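Secreted effector protein SifA (Salmonella typhimurium, PDB 3CXB) is a virulence effector that acts inside host cells, where it interacts with PLEKHM2 and is required for endosomal tubulation and the formation of Salmonella-induced filaments. Local coordinates at residues D306-A309 and I310-M313; Q297-H300 and A301-I305; N21-E24 and A25-V29; T61-R64 and L65-I68; T320-V323 and R324-Q327. One frame throughout, in Å; residues are numbered along the deposited sequence.

Interaction 1: D306-A309 and I310-M313; sequences DPQA and IQKM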
loop_
_atom_site.group_PDB
_atom_site.type_symbol
_atom_site.label_atom_id
_atom_site.label_comp_id
_atom_site.label_asym_id
_atom_site.label_seq_id
_atom_site.Cartn_x
_atom_site.Cartn_y
_atom_site.Cartn_z
ATOM N N ASP A 306 -1.112 0.376 -6.268
ATOM C CA ASP A 306 -1.166 1.666 -5.607
ATOM C C ASP A 306 -2.305 2.459 -6.251
ATOM O O ASP A 306 -2.197 2.931 -7.383
ATOM C CB ASP A 306 0.190 2.375 -5.766
ATOM C CG ASP A 306 0.259 3.703 -5.029
ATOM O OD1 ASP A 306 1.351 4.318 -5.042
ATOM O OD2 ASP A 306 -0.764 4.139 -4.443
ATOM N N PRO A 307 -3.424 2.586 -5.541
ATOM C CA PRO A 307 -4.566 3.325 -6.063
ATOM C C PRO A 307 -4.221 4.743 -6.517
ATOM O O PRO A 307 -4.865 5.275 -7.425
ATOM C CB PRO A 307 -5.556 3.294 -4.899
ATOM C CG PRO A 307 -4.678 3.067 -3.690
ATOM C CD PRO A 307 -3.712 2.053 -4.206
ATOM N N GLN A 308 -3.198 5.349 -5.906
ATOM C CA GLN A 308 -2.795 6.716 -6.273
ATOM C C GLN A 308 -1.990 6.707 -7.553
ATOM O O GLN A 308 -2.020 7.665 -8.337
ATOM C CB GLN A 308 -1.969 7.368 -5.160
ATOM C CG GLN A 308 -2.784 7.857 -3.989
ATOM C CD GLN A 308 -3.806 8.908 -4.378
ATOM O OE1 GLN A 308 -3.468 10.052 -4.660
ATOM N NE2 GLN A 308 -5.068 8.519 -4.395
ATOM N N ALA A 309 -1.261 5.621 -7.761
ATOM C CA ALA A 309 -0.461 5.492 -8.964
ATOM C C ALA A 309 -1.425 5.462 -10.133
ATOM O O ALA A 309 -1.174 6.072 -11.171
ATOM C CB ALA A 309 0.337 4.215 -8.927
ATOM N N ILE A 310 -2.534 4.748 -9.965
ATOM C CA ILE A 310 -3.519 4.662 -11.031
ATOM C C ILE A 310 -4.135 6.034 -11.306
ATOM O O ILE A 310 -4.237 6.460 -12.462
ATOM C CB ILE A 310 -4.628 3.628 -10.699
ATOM C CG1 ILE A 310 -4.089 2.209 -10.910
ATOM C CG2 ILE A 310 -5.819 3.807 -11.646
ATOM C CD1 ILE A 310 -2.826 1.894 -10.161
ATOM N N GLN A 311 -4.519 6.734 -10.246
ATOM C CA GLN A 311 -5.100 8.059 -10.406
ATOM C C GLN A 311 -4.165 8.940 -11.217
ATOM O O GLN A 311 -4.618 9.733 -12.035
ATOM C CB GLN A 311 -5.349 8.706 -9.048
ATOM C CG GLN A 311 -6.191 9.970 -9.127
ATOM C CD GLN A 311 -6.457 10.581 -7.763
ATOM O OE1 GLN A 311 -5.547 11.092 -7.119
ATOM N NE2 GLN A 311 -7.703 10.518 -7.313
ATOM N N LYS A 312 -2.859 8.793 -11.005
ATOM C CA LYS A 312 -1.892 9.615 -11.725
ATOM C C LYS A 312 -1.823 9.292 -13.188
ATOM O O LYS A 312 -1.843 10.203 -14.012
ATOM C CB LYS A 312 -0.483 9.483 -11.140
ATOM C CG LYS A 312 -0.310 10.119 -9.775
ATOM C CD LYS A 312 1.120 9.958 -9.267
ATOM C CE LYS A 312 1.269 10.449 -7.825
ATOM N NZ LYS A 312 2.680 10.358 -7.348
ATOM N N MET A 313 -1.743 8.006 -13.522
ATOM C CA MET A 313 -1.652 7.635 -14.925
ATOM C C MET A 313 -2.921 8.093 -15.638
ATOM O O MET A 313 -2.910 8.409 -16.835
ATOM C CB MET A 313 -1.421 6.135 -15.081
ATOM C CG MET A 313 -2.544 5.263 -14.646
ATOM S SD MET A 313 -2.095 3.524 -14.914
ATOM C CE MET A 313 -2.439 3.338 -16.649
#
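I310 folds back over the turn that precedes it, and its side chain can be traced atom by atom along D306-A309. CB stands 3.7 Å from P307 O. CG1, set anti to the carbonyl carbon and beside the backbone N (chi1 -76°), turns toward the start of the helix and comes within 4.1 Å of D306 O. A bend at the next bond then swings CD1 back over the turn: this methyl lies against D306 O and, 4.1 Å away, the A309 CB methyl. The same carbonyl, D306 O, receives the backbone N of I310 at 3.2 Å, so polar and apolar contacts of one residue converge on the first turn. This is the N-terminus of helix 307-324, with D306 as N-cap: its OD2 accepts Q308 N at 3.1 Å, the N-H coming from above the carboxylate plane, and P307 fills the first helical position. P307 and I310 turn their side chains to helix 197-220, meeting Y205 and I210. On another flank Q308 and Q311 run side by side in the same direction, their amide planes 81° apart, while Q308 NE2 makes a weak hydrogen bond to D296 OD1 on helix 283-303. One residue further along, K312 lays its CG 3.3 Å from Q308 O before its extended chain leads away from the turn.

Interaction 2: Q297-H300 and A301-I305; sequences QVFH and AIFRI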
loop_
_atom_site.group_PDB
_atom_site.type_symbol
_atom_site.label_atom_id
_atom_site.label_comp_id
_atom_site.label_asym_id
_atom_site.label_seq_id
_atom_site.Cartn_x
_atom_site.Cartn_y
_atom_site.Cartn_z
ATOM N N GLN A 297 -4.376 2.335 1.414
ATOM C CA GLN A 297 -3.427 1.360 1.937
ATOM C C GLN A 297 -4.035 -0.028 2.134
ATOM O O GLN A 297 -3.388 -1.048 1.859
ATOM C CB GLN A 297 -2.828 1.872 3.247
ATOM C CG GLN A 297 -1.825 3.010 3.075
ATOM C CD GLN A 297 -1.314 3.572 4.405
ATOM O OE1 GLN A 297 -0.839 2.833 5.272
ATOM N NE2 GLN A 297 -1.403 4.886 4.559
ATOM N N VAL A 298 -5.273 -0.069 2.620
ATOM C CA VAL A 298 -5.950 -1.344 2.820
ATOM C C VAL A 298 -6.055 -1.990 1.448
ATOM O O VAL A 298 -5.707 -3.163 1.248
ATOM C CB VAL A 298 -7.385 -1.166 3.371
ATOM C CG1 VAL A 298 -8.093 -2.491 3.307
ATOM C CG2 VAL A 298 -7.359 -0.670 4.823
ATOM N N PHE A 299 -6.532 -1.190 0.506
ATOM C CA PHE A 299 -6.702 -1.627 -0.856
ATOM C C PHE A 299 -5.368 -2.118 -1.403
ATOM O O PHE A 299 -5.293 -3.205 -1.997
ATOM C CB PHE A 299 -7.240 -0.472 -1.703
ATOM C CG PHE A 299 -7.400 -0.812 -3.153
ATOM C CD1 PHE A 299 -6.285 -1.029 -3.959
ATOM C CD2 PHE A 299 -8.670 -0.942 -3.712
ATOM C CE1 PHE A 299 -6.429 -1.369 -5.300
ATOM C CE2 PHE A 299 -8.834 -1.282 -5.053
ATOM C CZ PHE A 299 -7.712 -1.499 -5.853
ATOM N N HIS A 300 -4.315 -1.325 -1.197
ATOM C CA HIS A 300 -2.991 -1.711 -1.694
ATOM C C HIS A 300 -2.506 -2.982 -1.037
ATOM O O HIS A 300 -1.772 -3.757 -1.645
ATOM C CB HIS A 300 -1.950 -0.604 -1.475
ATOM C CG HIS A 300 -0.544 -1.046 -1.738
ATOM N ND1 HIS A 300 0.243 -1.626 -0.767
ATOM C CD2 HIS A 300 0.203 -1.031 -2.871
ATOM C CE1 HIS A 300 1.415 -1.950 -1.288
ATOM N NE2 HIS A 300 1.417 -1.600 -2.564
ATOM N N ALA A 301 -2.919 -3.182 0.210
ATOM C CA ALA A 301 -2.548 -4.366 0.969
ATOM C C ALA A 301 -3.160 -5.591 0.294
ATOM O O ALA A 301 -2.528 -6.652 0.192
ATOM C CB ALA A 301 -3.066 -4.234 2.382
ATOM N N ILE A 302 -4.386 -5.426 -0.197
ATOM C CA ILE A 302 -5.099 -6.533 -0.838
ATOM C C ILE A 302 -4.697 -6.808 -2.273
ATOM O O ILE A 302 -4.256 -7.907 -2.595
ATOM C CB ILE A 302 -6.633 -6.308 -0.807
ATOM C CG1 ILE A 302 -7.123 -6.312 0.639
ATOM C CG2 ILE A 302 -7.348 -7.394 -1.620
ATOM C CD1 ILE A 302 -8.473 -5.690 0.782
ATOM N N PHE A 303 -4.837 -5.810 -3.133
ATOM C CA PHE A 303 -4.519 -6.003 -4.542
ATOM C C PHE A 303 -3.069 -5.758 -4.920
ATOM O O PHE A 303 -2.655 -6.072 -6.047
ATOM C CB PHE A 303 -5.429 -5.119 -5.408
ATOM C CG PHE A 303 -6.886 -5.234 -5.060
ATOM C CD1 PHE A 303 -7.407 -4.522 -3.985
ATOM C CD2 PHE A 303 -7.709 -6.127 -5.738
ATOM C CE1 PHE A 303 -8.718 -4.690 -3.593
ATOM C CE2 PHE A 303 -9.023 -6.300 -5.353
ATOM C CZ PHE A 303 -9.528 -5.585 -4.270
ATOM N N ARG A 304 -2.297 -5.215 -3.983
ATOM C CA ARG A 304 -0.891 -4.910 -4.231
ATOM C C ARG A 304 -0.780 -4.008 -5.453
ATOM O O ARG A 304 0.007 -4.257 -6.374
ATOM C CB ARG A 304 -0.076 -6.176 -4.461
ATOM C CG ARG A 304 1.345 -6.047 -3.954
ATOM C CD ARG A 304 1.381 -5.601 -2.462
ATOM N NE ARG A 304 0.460 -6.361 -1.608
ATOM C CZ ARG A 304 0.589 -7.655 -1.317
ATOM N NH1 ARG A 304 -0.307 -8.254 -0.552
ATOM N NH2 ARG A 304 1.623 -8.351 -1.763
ATOM N N ILE A 305 -1.606 -2.968 -5.439
ATOM C CA ILE A 305 -1.675 -1.959 -6.480
ATOM C C ILE A 305 -1.769 -0.641 -5.749
ATOM O O ILE A 305 -2.439 -0.537 -4.719
ATOM C CB ILE A 305 -2.945 -2.099 -7.326
ATOM C CG1 ILE A 305 -2.876 -3.371 -8.158
ATOM C CG2 ILE A 305 -3.133 -0.851 -8.211
ATOM C CD1 ILE A 305 -3.976 -3.451 -9.183
#
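F303 N donates to F299 O at 2.9 Å in the last regular turn of helix 283-303. Beyond it the side chain of R304 folds back to serve the carbonyls that the ending helix presents. Its NH1 reaches A301 O at 2.8 Å with a nearly straight N-H and the acceptor in the guanidinium plane. H300 O lies at the edge of the same group and takes only weak bonds, from R304 N and, at 3.4 Å, from R304 NE; bends at chi2 and chi3 curl the arginine into this position. The H300 imidazole is directed elsewhere: NE2 bonds E67 OE1, while CE1 rests 3.8 Å from R304 CD, and I305 O sits at the ring edge, 3.3 Å from CD2. Further out, the packing is aromatic. F303 CD1 stands over the centre of the F299 ring, in an oblique pair with centroids 4.3 Å apart and planes at 31°. F299 is directed there with its CG anti to the backbone N (chi1 178°), and its CE1 also meets I305 CB at 4.1 Å. Y205 of helix 197-220 meets the F299 ring as well. The whole is a helix C-terminus ended by a residue of positive phi, R304 (56°), whose left-handed backbone turns the chain from helix 283-303 into the short link to helix 307-324.

Interaction 3: N21-E24 and A25-V29; sequences NTKE and AWWKV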
loop_
_atom_site.group_PDB
_atom_site.type_symbol
_atom_site.label_atom_id
_atom_site.label_comp_id
_atom_site.label_asym_id
_atom_site.label_seq_id
_atom_site.Cartn_x
_atom_site.Cartn_y
_atom_site.Cartn_z
ATOM N N ASN A 21 30.751 -11.087 -12.983
ATOM C CA ASN A 21 30.066 -10.739 -11.705
ATOM C C ASN A 21 30.500 -9.368 -11.180
ATOM O O ASN A 21 31.693 -9.070 -11.087
ATOM C CB ASN A 21 30.341 -11.824 -10.655
ATOM C CG ASN A 21 31.813 -12.195 -10.565
ATOM O OD1 ASN A 21 32.664 -11.351 -10.280
ATOM N ND2 ASN A 21 32.118 -13.465 -10.809
ATOM N N THR A 22 29.519 -8.536 -10.841
ATOM C CA THR A 22 29.792 -7.198 -10.330
ATOM C C THR A 22 28.974 -6.926 -9.067
ATOM O O THR A 22 28.597 -5.786 -8.799
ATOM C CB THR A 22 29.460 -6.127 -11.398
ATOM O OG1 THR A 22 29.774 -4.824 -10.891
ATOM C CG2 THR A 22 27.984 -6.177 -11.768
ATOM N N LYS A 23 28.712 -7.974 -8.290
ATOM C CA LYS A 23 27.931 -7.844 -7.062
ATOM C C LYS A 23 28.773 -7.381 -5.883
ATOM O O LYS A 23 29.996 -7.351 -5.961
ATOM C CB LYS A 23 27.264 -9.173 -6.709
ATOM C CG LYS A 23 26.266 -9.652 -7.744
ATOM C CD LYS A 23 25.438 -10.822 -7.226
ATOM C CE LYS A 23 24.380 -11.253 -8.239
ATOM N NZ LYS A 23 23.595 -12.431 -7.772
ATOM N N GLU A 24 28.109 -7.020 -4.789
ATOM C CA GLU A 24 28.807 -6.557 -3.595
ATOM C C GLU A 24 29.220 -7.735 -2.729
ATOM O O GLU A 24 28.676 -8.832 -2.845
ATOM C CB GLU A 24 27.912 -5.625 -2.770
ATOM C CG GLU A 24 27.414 -4.383 -3.506
ATOM C CD GLU A 24 28.528 -3.414 -3.875
ATOM O OE1 GLU A 24 28.235 -2.380 -4.510
ATOM O OE2 GLU A 24 29.697 -3.680 -3.533
ATOM N N ALA A 25 30.180 -7.500 -1.847
ATOM C CA ALA A 25 30.644 -8.555 -0.979
ATOM C C ALA A 25 29.467 -9.126 -0.212
ATOM O O ALA A 25 29.186 -10.316 -0.311
ATOM C CB ALA A 25 31.689 -8.039 -0.033
ATOM N N TRP A 26 28.757 -8.294 0.544
ATOM C CA TRP A 26 27.622 -8.824 1.289
ATOM C C TRP A 26 26.476 -9.327 0.392
ATOM O O TRP A 26 25.650 -10.123 0.827
ATOM C CB TRP A 26 27.121 -7.795 2.293
ATOM C CG TRP A 26 28.127 -7.518 3.363
ATOM C CD1 TRP A 26 28.815 -6.356 3.558
ATOM C CD2 TRP A 26 28.577 -8.425 4.377
ATOM N NE1 TRP A 26 29.666 -6.481 4.632
ATOM C CE2 TRP A 26 29.541 -7.740 5.152
ATOM C CE3 TRP A 26 28.261 -9.749 4.707
ATOM C CZ2 TRP A 26 30.192 -8.339 6.241
ATOM C CZ3 TRP A 26 28.914 -10.345 5.795
ATOM C CH2 TRP A 26 29.865 -9.637 6.544
ATOM N N TRP A 27 26.424 -8.889 -0.860
ATOM C CA TRP A 27 25.374 -9.360 -1.751
ATOM C C TRP A 27 25.685 -10.811 -2.154
ATOM O O TRP A 27 24.819 -11.691 -2.044
ATOM C CB TRP A 27 25.292 -8.457 -2.985
ATOM C CG TRP A 27 24.151 -8.757 -3.915
ATOM C CD1 TRP A 27 23.208 -9.734 -3.776
ATOM C CD2 TRP A 27 23.866 -8.105 -5.163
ATOM N NE1 TRP A 27 22.360 -9.741 -4.859
ATOM C CE2 TRP A 27 22.745 -8.750 -5.726
ATOM C CE3 TRP A 27 24.449 -7.040 -5.858
ATOM C CZ2 TRP A 27 22.199 -8.366 -6.960
ATOM C CZ3 TRP A 27 23.902 -6.659 -7.087
ATOM C CH2 TRP A 27 22.793 -7.319 -7.620
ATOM N N LYS A 28 26.916 -11.067 -2.603
ATOM C CA LYS A 28 27.314 -12.422 -3.005
ATOM C C LYS A 28 27.168 -13.431 -1.868
ATOM O O LYS A 28 26.835 -14.594 -2.096
ATOM C CB LYS A 28 28.760 -12.456 -3.510
ATOM C CG LYS A 28 28.926 -11.874 -4.874
ATOM C CD LYS A 28 30.357 -11.934 -5.320
ATOM C CE LYS A 28 30.539 -11.168 -6.633
ATOM N NZ LYS A 28 31.944 -11.212 -7.145
ATOM N N VAL A 29 27.428 -12.984 -0.647
ATOM C CA VAL A 29 27.293 -13.860 0.497
ATOM C C VAL A 29 25.805 -14.083 0.777
ATOM O O VAL A 29 25.399 -15.169 1.177
ATOM C CB VAL A 29 28.009 -13.262 1.751
ATOM C CG1 VAL A 29 27.548 -11.863 1.984
ATOM C CG2 VAL A 29 27.724 -14.094 2.986
#
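The methylenes of K23 cross one face of the W27 indole at about a right angle to the W27 side chain. CG makes a CH-pi contact 3.8 Å from the centroid of the six-membered ring, only 14° off its normal; CD passes 3.7 Å from CE2, and CE ends near CZ2. The lysine, extended beyond CG, with CG beside its own backbone N (chi1 -63°), can thus cover the ring and still carry its ammonium beyond it, where NZ forms a salt bridge with D47 OD2 and a cation-pi contact with W31. W27 in turn is stacked with F55, so that the indole ties helix 25-34 to helix 42-54 and the loop after it. The turn beneath is the N-terminus of helix 25-34, with E24 as its N-cap residue: E24 O accepts K28 N at 2.9 Å, and a weaker bond from W27 N. K28 runs back alongside, its CG 3.7 Å from K23 CB, which places a second lysine chain against the first at the surface. K28 NZ crosses to N21 OD1 in a weak hydrogen bond of 3.2 Å, and N21 is itself poorly ordered.

Interaction 4: T61-R64 and L65-I68; sequences TRER and LTEI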
loop_
_atom_site.group_PDB
_atom_site.type_symbol
_atom_site.label_atom_id
_atom_site.label_comp_id
_atom_site.label_asym_id
_atom_site.label_seq_id
_atom_site.Cartn_x
_atom_site.Cartn_y
_atom_site.Cartn_z
ATOM N N THR A 61 11.537 3.362 -1.126
ATOM C CA THR A 61 10.599 3.998 -0.224
ATOM C C THR A 61 10.247 2.916 0.774
ATOM O O THR A 61 10.487 1.734 0.507
ATOM C CB THR A 61 9.341 4.399 -0.989
ATOM O OG1 THR A 61 9.713 5.333 -2.010
ATOM C CG2 THR A 61 8.310 5.051 -0.052
ATOM N N ARG A 62 9.700 3.269 1.927
ATOM C CA ARG A 62 9.357 2.189 2.838
ATOM C C ARG A 62 8.254 1.334 2.200
ATOM O O ARG A 62 8.302 0.100 2.253
ATOM C CB ARG A 62 8.910 2.712 4.210
ATOM C CG ARG A 62 7.579 3.411 4.263
ATOM C CD ARG A 62 7.082 3.458 5.704
ATOM N NE ARG A 62 7.844 4.386 6.536
ATOM C CZ ARG A 62 7.937 4.311 7.862
ATOM N NH1 ARG A 62 7.324 3.336 8.526
ATOM N NH2 ARG A 62 8.640 5.224 8.525
ATOM N N GLU A 63 7.273 1.972 1.568
ATOM C CA GLU A 63 6.215 1.191 0.968
ATOM C C GLU A 63 6.824 0.229 -0.037
ATOM O O GLU A 63 6.548 -0.969 0.002
ATOM C CB GLU A 63 5.187 2.096 0.306
ATOM C CG GLU A 63 4.004 1.373 -0.348
ATOM C CD GLU A 63 3.088 0.626 0.637
ATOM O OE1 GLU A 63 1.850 0.643 0.427
ATOM O OE2 GLU A 63 3.596 0.004 1.604
ATOM N N ARG A 64 7.688 0.735 -0.911
ATOM C CA ARG A 64 8.325 -0.120 -1.922
ATOM C C ARG A 64 9.199 -1.180 -1.234
ATOM O O ARG A 64 9.403 -2.287 -1.757
ATOM C CB ARG A 64 9.151 0.738 -2.877
ATOM C CG ARG A 64 9.899 -0.028 -3.955
ATOM C CD ARG A 64 8.959 -0.853 -4.803
ATOM N NE ARG A 64 9.685 -1.679 -5.770
ATOM C CZ ARG A 64 9.214 -2.817 -6.270
ATOM N NH1 ARG A 64 9.931 -3.511 -7.146
ATOM N NH2 ARG A 64 8.023 -3.263 -5.879
ATOM N N LEU A 65 9.719 -0.830 -0.059
ATOM C CA LEU A 65 10.523 -1.763 0.723
ATOM C C LEU A 65 9.666 -2.975 1.063
ATOM O O LEU A 65 10.057 -4.103 0.780
ATOM C CB LEU A 65 10.978 -1.144 2.045
ATOM C CG LEU A 65 12.372 -1.543 2.547
ATOM C CD1 LEU A 65 12.551 -1.041 3.939
ATOM C CD2 LEU A 65 12.581 -3.011 2.499
ATOM N N THR A 66 8.506 -2.749 1.675
ATOM C CA THR A 66 7.649 -3.876 2.043
ATOM C C THR A 66 7.219 -4.705 0.842
ATOM O O THR A 66 7.181 -5.943 0.934
ATOM C CB THR A 66 6.383 -3.438 2.797
ATOM O OG1 THR A 66 5.492 -2.784 1.884
ATOM C CG2 THR A 66 6.739 -2.468 3.928
ATOM N N GLU A 67 6.921 -4.054 -0.285
ATOM C CA GLU A 67 6.497 -4.823 -1.451
ATOM C C GLU A 67 7.561 -5.814 -1.854
ATOM O O GLU A 67 7.291 -7.010 -2.023
ATOM C CB GLU A 67 6.224 -3.931 -2.669
ATOM C CG GLU A 67 5.010 -3.033 -2.604
ATOM C CD GLU A 67 4.923 -2.122 -3.807
ATOM O OE1 GLU A 67 3.924 -1.371 -3.913
ATOM O OE2 GLU A 67 5.860 -2.155 -4.644
ATOM N N ILE A 68 8.777 -5.310 -2.011
ATOM C CA ILE A 68 9.876 -6.135 -2.474
ATOM C C ILE A 68 10.054 -7.345 -1.612
ATOM O O ILE A 68 10.417 -8.432 -2.090
ATOM C CB ILE A 68 11.189 -5.349 -2.525
ATOM C CG1 ILE A 68 11.017 -4.127 -3.442
ATOM C CG2 ILE A 68 12.291 -6.236 -3.079
ATOM C CD1 ILE A 68 12.206 -3.147 -3.425
#
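R64 is held on two counts, by charge at its edge and by a methylene on its face. Its NH2 meets E67 OE2 at 2.7 Å in a salt bridge, the oxygen close to the guanidinium plane and approached nearly along its own C-O bond, while the carboxylate stands at 77° to that plane. Over the centre of one guanidinium face lies I68 CG1, 3.6 Å above it. The arginine gets there because its CG points away from the backbone N (chi1 178°) and the chain then bends, doubling forward along the helix. E52 and E71 add further salt bridges, so three carboxylates gather on one arginine and probably hold it charged and fixed. E63 O is also tightly gripped: T66 OG1 donates to it at 2.8 Å, in the carbonyl plane on a lone pair, and E67 N at 3.1 Å; T66 OG1 is bonded to Y158 OH as well. The opposite case is T61, the exposed N-cap residue, whose side chain makes no capping bond and whose O accepts L65 N at 2.7 Å. R62 points away from the turn but is held from outside by D133 and N115. The pattern is that of the N-terminal turns of a helix, with an i to i+3 salt bridge: I68 meets helix 42-54, L65 meets strands 108-114 and 118-123, and E63 and E67 meet Y158 of strand 158-167.

Interaction 5: T320-V323 and R324-Q327; sequences TLHV and RSEQ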
loop_
_atom_site.group_PDB
_atom_site.type_symbol
_atom_site.label_atom_id
_atom_site.label_comp_id
_atom_site.label_asym_id
_atom_site.label_seq_id
_atom_site.Cartn_x
_atom_site.Cartn_y
_atom_site.Cartn_z
ATOM N N THR A 320 -2.233 13.823 -21.906
ATOM C CA THR A 320 -1.608 13.309 -23.117
ATOM C C THR A 320 -2.621 13.274 -24.278
ATOM O O THR A 320 -2.307 13.630 -25.421
ATOM C CB THR A 320 -0.996 11.902 -22.850
ATOM O OG1 THR A 320 -0.210 11.497 -23.974
ATOM C CG2 THR A 320 -2.083 10.876 -22.611
ATOM N N LEU A 321 -3.845 12.861 -23.991
ATOM C CA LEU A 321 -4.839 12.834 -25.042
ATOM C C LEU A 321 -5.107 14.263 -25.499
ATOM O O LEU A 321 -5.058 14.556 -26.697
ATOM C CB LEU A 321 -6.137 12.188 -24.552
ATOM C CG LEU A 321 -6.149 10.662 -24.454
ATOM C CD1 LEU A 321 -7.497 10.187 -23.900
ATOM C CD2 LEU A 321 -5.883 10.066 -25.841
ATOM N N HIS A 322 -5.373 15.157 -24.549
ATOM C CA HIS A 322 -5.656 16.549 -24.879
ATOM C C HIS A 322 -4.610 17.179 -25.793
ATOM O O HIS A 322 -4.952 17.776 -26.810
ATOM C CB HIS A 322 -5.772 17.398 -23.621
ATOM C CG HIS A 322 -6.195 18.805 -23.897
ATOM N ND1 HIS A 322 -6.169 19.791 -22.937
ATOM C CD2 HIS A 322 -6.670 19.389 -25.022
ATOM C CE1 HIS A 322 -6.609 20.923 -23.458
ATOM N NE2 HIS A 322 -6.920 20.706 -24.722
ATOM N N VAL A 323 -3.342 17.051 -25.419
ATOM C CA VAL A 323 -2.256 17.603 -26.211
ATOM C C VAL A 323 -2.182 16.933 -27.579
ATOM O O VAL A 323 -1.504 17.417 -28.487
ATOM C CB VAL A 323 -0.913 17.423 -25.492
ATOM C CG1 VAL A 323 0.234 17.978 -26.353
ATOM C CG2 VAL A 323 -0.972 18.119 -24.133
ATOM N N ARG A 324 -2.881 15.814 -27.722
ATOM C CA ARG A 324 -2.894 15.094 -28.981
ATOM C C ARG A 324 -3.967 15.690 -29.891
ATOM O O ARG A 324 -3.765 15.818 -31.100
ATOM C CB ARG A 324 -3.163 13.609 -28.723
ATOM C CG ARG A 324 -2.770 12.686 -29.864
ATOM C CD ARG A 324 -2.680 11.239 -29.389
ATOM N NE ARG A 324 -2.115 10.359 -30.408
ATOM C CZ ARG A 324 -1.797 9.085 -30.205
ATOM N NH1 ARG A 324 -1.988 8.532 -29.015
ATOM N NH2 ARG A 324 -1.285 8.361 -31.191
ATOM N N SER A 325 -5.101 16.070 -29.309
ATOM C CA SER A 325 -6.201 16.665 -30.068
ATOM C C SER A 325 -5.881 18.120 -30.405
ATOM O O SER A 325 -6.717 18.850 -30.935
ATOM C CB SER A 325 -7.497 16.605 -29.258
ATOM O OG SER A 325 -7.423 17.461 -28.131
ATOM N N GLU A 326 -4.659 18.530 -30.082
ATOM C CA GLU A 326 -4.201 19.885 -30.343
ATOM C C GLU A 326 -3.899 20.012 -31.828
ATOM O O GLU A 326 -4.102 21.071 -32.423
ATOM C CB GLU A 326 -2.943 20.170 -29.528
ATOM C CG GLU A 326 -2.364 21.556 -29.727
ATOM C CD GLU A 326 -1.140 21.801 -28.862
ATOM O OE1 GLU A 326 -1.261 21.717 -27.623
ATOM O OE2 GLU A 326 -0.056 22.080 -29.416
ATOM N N GLN A 327 -3.404 18.924 -32.413
ATOM C CA GLN A 327 -3.086 18.884 -33.836
ATOM C C GLN A 327 -4.324 18.451 -34.614
ATOM O O GLN A 327 -4.283 17.355 -35.207
ATOM C CB GLN A 327 -1.944 17.895 -34.116
ATOM C CG GLN A 327 -0.562 18.379 -33.722
ATOM C CD GLN A 327 -0.296 18.257 -32.243
ATOM O OE1 GLN A 327 -0.259 17.154 -31.698
ATOM N NE2 GLN A 327 -0.105 19.392 -31.581
#
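L321 O is gripped by two backbone N-H groups from the residues that follow. S325 N approaches nearly in line with the carbonyl at 3.0 Å, the ordinary helical bond; R324 N, at 2.7 Å, comes from 58° above the carbonyl plane, as expected of a donor one residue nearer in sequence. Such sharing between i+3 and i+4 donors is often seen where a helix ends, as here. The next carbonyl, H322 O, has a different pair of donors: S325 N makes only a weak bond, but S325 OG supplies a better one at 2.8 Å. The serine can do so because its hydroxyl stands between the backbone N and the carbonyl carbon (chi1 68°), which turns it back over the preceding turn. There OG also lies in the plane of the H322 imidazole, at its edge, 3.7 Å from CD2. V323 O is approached by carbon instead, E326 CB at 3.3 Å, and the chain beyond has no regular structure. R324 sends its extended side chain away from the turn, its CB remaining close to L321 O. This is the C-terminal end of helix 307-324, largely exposed. Its inner side still rests on the protein: L321 packs against T230, N233 and A234 of helix 228-241, and H322 against A224 and I226 in the loop that leads from helix 197-220 into that same helix.

How the interactions relate
Along the chain the order is interaction 3, 4, 2, 1, 5, each closing before the next opens. Interactions 1 and 2 touch, as helix 283-303 gives way to helix 307-324: I310 CD1 lies 3.4 Å from I305 CG2, and P307 packs on F299. Interaction 4 touches interaction 2 through E67 OE1 and H300 NE2, 2.9 Å apart, so helix 62-75 meets helix 283-303 near the centre of the chain. Interactions 3 and 5 lie at the two ends of the modelled chain, centres about 48 Å apart; interaction 5 shares helix 307-324 with interaction 1, centres about 21 Å apart. Early and late parts of the sequence meet here; both N- and C-terminal domains are required for tubule formation.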